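Local coordinates for protein Two-component system sensor histidine kinase (Bacteroides thetaiotaomicron, PDB 3OTT) that probably senses saccharides through this extracellular region, two beta-propellers and a beta-sandwich, and relays the signal as a histidine kinase to control transcription, at residues D30-I35 with I659-S664. Sequence-based numbering, arbitrary orientation.
With TBR (hexatantalum dodecabromide), chain D.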
loop_
_atom_site.group_PDB
_atom_site.type_symbol
_atom_site.label_atom_id
_atom_site.label_comp_id
_atom_site.label_asym_id
_atom_site.label_seq_id
_atom_site.Cartn_x
_atom_site.Cartn_y
_atom_site.Cartn_z
ATOM N N ASP B 30 1.809 14.719 -15.821
ATOM C CA ASP B 30 3.068 14.195 -15.268
ATOM C C ASP B 30 2.975 14.058 -13.746
ATOM O O ASP B 30 1.986 14.496 -13.142
ATOM C CB ASP B 30 4.306 14.998 -15.719
ATOM C CG ASP B 30 4.214 16.544 -15.391
ATOM O OD1 ASP B 30 4.012 16.928 -14.221
ATOM O OD2 ASP B 30 4.471 17.379 -16.293
ATOM N N SER B 31 4.001 13.463 -13.125
ATOM C CA SER B 31 3.893 13.038 -11.711
ATOM C C SER B 31 3.961 14.245 -10.780
ATOM O O SER B 31 3.868 14.088 -9.589
ATOM C CB SER B 31 5.018 12.052 -11.335
ATOM O OG SER B 31 6.267 12.589 -11.781
ATOM N N GLU B 32 4.157 15.424 -11.347
ATOM C CA GLU B 32 4.212 16.675 -10.560
ATOM C C GLU B 32 2.991 17.537 -10.905
ATOM O O GLU B 32 2.900 18.663 -10.513
ATOM C CB GLU B 32 5.578 17.396 -10.769
ATOM C CG GLU B 32 6.775 16.543 -10.204
ATOM C CD GLU B 32 8.178 16.843 -10.811
ATOM O OE1 GLU B 32 9.090 17.262 -10.032
ATOM O OE2 GLU B 32 8.384 16.608 -12.041
ATOM N N GLY B 33 2.020 16.963 -11.622
ATOM C CA GLY B 33 0.717 17.634 -11.829
ATOM C C GLY B 33 0.525 18.546 -13.036
ATOM O O GLY B 33 -0.569 19.052 -13.236
ATOM N N LEU B 34 1.516 18.730 -13.895
ATOM C CA LEU B 34 1.274 19.562 -15.103
ATOM C C LEU B 34 0.467 18.832 -16.189
ATOM O O LEU B 34 0.759 17.681 -16.544
ATOM C CB LEU B 34 2.605 20.012 -15.734
ATOM C CG LEU B 34 2.840 21.458 -16.295
ATOM C CD1 LEU B 34 4.214 21.622 -17.073
ATOM C CD2 LEU B 34 1.868 21.866 -17.247
ATOM N N ILE B 35 -0.513 19.507 -16.769
ATOM C CA ILE B 35 -1.264 18.935 -17.882
ATOM C C ILE B 35 -0.609 19.159 -19.243
ATOM O O ILE B 35 -0.237 20.286 -19.586
ATOM C CB ILE B 35 -2.646 19.547 -17.887
ATOM C CG1 ILE B 35 -3.353 19.165 -16.576
ATOM C CG2 ILE B 35 -3.389 19.111 -19.109
ATOM C CD1 ILE B 35 -3.840 17.753 -16.570
ATOM N N ILE B 659 13.483 25.875 -17.229
ATOM C CA ILE B 659 13.200 26.771 -16.117
ATOM C C ILE B 659 12.430 26.048 -15.008
ATOM O O ILE B 659 12.599 26.363 -13.833
ATOM C CB ILE B 659 12.457 28.048 -16.604
ATOM C CG1 ILE B 659 12.454 29.145 -15.534
ATOM C CG2 ILE B 659 10.973 27.753 -17.032
ATOM C CD1 ILE B 659 13.825 29.655 -15.173
ATOM N N ARG B 660 11.604 25.060 -15.368
ATOM C CA ARG B 660 10.828 24.352 -14.360
ATOM C C ARG B 660 11.700 23.528 -13.401
ATOM O O ARG B 660 11.298 23.304 -12.279
ATOM C CB ARG B 660 9.792 23.484 -15.058
ATOM C CG ARG B 660 8.778 22.727 -14.130
ATOM C CD ARG B 660 8.062 21.620 -14.934
ATOM N NE ARG B 660 7.179 20.847 -14.065
ATOM C CZ ARG B 660 6.365 19.869 -14.458
ATOM N NH1 ARG B 660 6.296 19.509 -15.729
ATOM N NH2 ARG B 660 5.609 19.272 -13.563
ATOM N N TYR B 661 12.906 23.125 -13.848
ATOM C CA TYR B 661 13.778 22.191 -13.127
ATOM C C TYR B 661 15.124 22.770 -12.719
ATOM O O TYR B 661 16.118 22.019 -12.575
ATOM C CB TYR B 661 13.986 20.914 -13.970
ATOM C CG TYR B 661 12.690 20.131 -14.113
ATOM C CD1 TYR B 661 12.090 19.491 -12.999
ATOM C CD2 TYR B 661 12.035 20.085 -15.342
ATOM C CE1 TYR B 661 10.879 18.822 -13.143
ATOM C CE2 TYR B 661 10.817 19.419 -15.497
ATOM C CZ TYR B 661 10.252 18.791 -14.408
ATOM O OH TYR B 661 9.050 18.168 -14.617
ATOM N N THR B 662 15.191 24.096 -12.594
ATOM C CA THR B 662 16.453 24.738 -12.300
ATOM C C THR B 662 16.296 25.577 -11.081
ATOM O O THR B 662 15.323 26.308 -10.963
ATOM C CB THR B 662 16.934 25.676 -13.427
ATOM O OG1 THR B 662 16.570 25.129 -14.684
ATOM C CG2 THR B 662 18.427 25.714 -13.418
ATOM N N ASN B 663 17.286 25.475 -10.208
ATOM C CA ASN B 663 17.436 26.288 -9.020
ATOM C C ASN B 663 18.393 27.486 -9.300
ATOM O O ASN B 663 18.472 28.441 -8.514
ATOM C CB ASN B 663 18.032 25.392 -7.902
ATOM C CG ASN B 663 17.146 24.122 -7.581
ATOM O OD1 ASN B 663 17.670 22.993 -7.435
ATOM N ND2 ASN B 663 15.821 24.315 -7.460
ATOM N N SER B 664 19.140 27.409 -10.405
ATOM C CA SER B 664 20.237 28.338 -10.686
ATOM C C SER B 664 20.398 28.540 -12.172
ATOM O O SER B 664 20.638 27.586 -12.929
ATOM C CB SER B 664 21.558 27.812 -10.143
ATOM O OG SER B 664 21.657 28.036 -8.749
HETATM TA TA1 TBR D . -1.917 14.664 -5.178
HETATM TA TA2 TBR D . -1.624 16.940 -6.681
HETATM TA TA3 TBR D . -1.135 17.029 -3.869
HETATM TA TA4 TBR D . 0.974 17.278 -5.736
HETATM TA TA5 TBR D . 0.668 14.947 -4.218
HETATM TA TA6 TBR D . 0.120 14.875 -6.945
HETATM BR BR1 TBR D . -3.917 15.601 -6.550
HETATM BR BR2 TBR D . -3.135 15.493 -3.030
HETATM BR BR3 TBR D . -0.883 12.961 -3.546
HETATM BR BR4 TBR D . -1.398 12.761 -6.853
HETATM BR BR5 TBR D . -2.794 18.636 -5.109
HETATM BR BR6 TBR D . 0.213 16.058 -1.878
HETATM BR BR7 TBR D . 2.913 16.262 -4.299
HETATM BR BR8 TBR D . 2.216 16.221 -7.751
HETATM BR BR9 TBR D . -0.123 18.950 -7.404
HETATM BR BRA TBR D . 0.597 18.996 -3.784
HETATM BR BRB TBR D . 1.855 13.287 -5.830
HETATM BR BRC TBR D . -1.227 15.836 -8.964
#
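R660 grips D30 end-on, its two terminal nitrogens each taking one carboxylate oxygen. NH1 lies 2.9 Å from D30 OD2 and NH2 sits 2.9 Å from D30 OD1, both bonds nearly straight. The acceptors lie in or close to the guanidinium plane, but the two flat groups are 41° apart, and both oxygens are met out of the carboxylate plane, OD1 on its syn side. R660 reaches this far because CG stands anti to its backbone N (chi1 -175°) and the chain stays extended to NE. The Y661 hydroxyl rests over the centre of one guanidinium face, while L34 packs against the opposite face, its CD1 3.3 Å from NH1. From there Y661 OH donates to E32 OE2 at 3.1 Å, approaching above that carboxylate's plane; E32 also brings its CB within 3.4 Å of R660 NH2. OE2 itself, well out of the guanidinium plane, can add only electrostatic attraction.

Behind this first shell, D30 is held by its own hairpin. OD1 accepts from the backbone N of E32, an Asx turn, and from L34 N at 3.1 Å; OD2 takes a further bond from W36 NE1 on strand 35-39. This should favour a charged carboxylate. S31, E32 and G33 contact a bound hexatantalum dodecabromide, a heavy-atom cluster and not a natural ligand. The acceptor loop is a beta hairpin, a type I turn D30-G33 with a G1 bulge at G33, linking strands 24-29 and 35-39 of a first-propeller blade; the salt bridge joins that propeller to the C-terminal beta-sandwich.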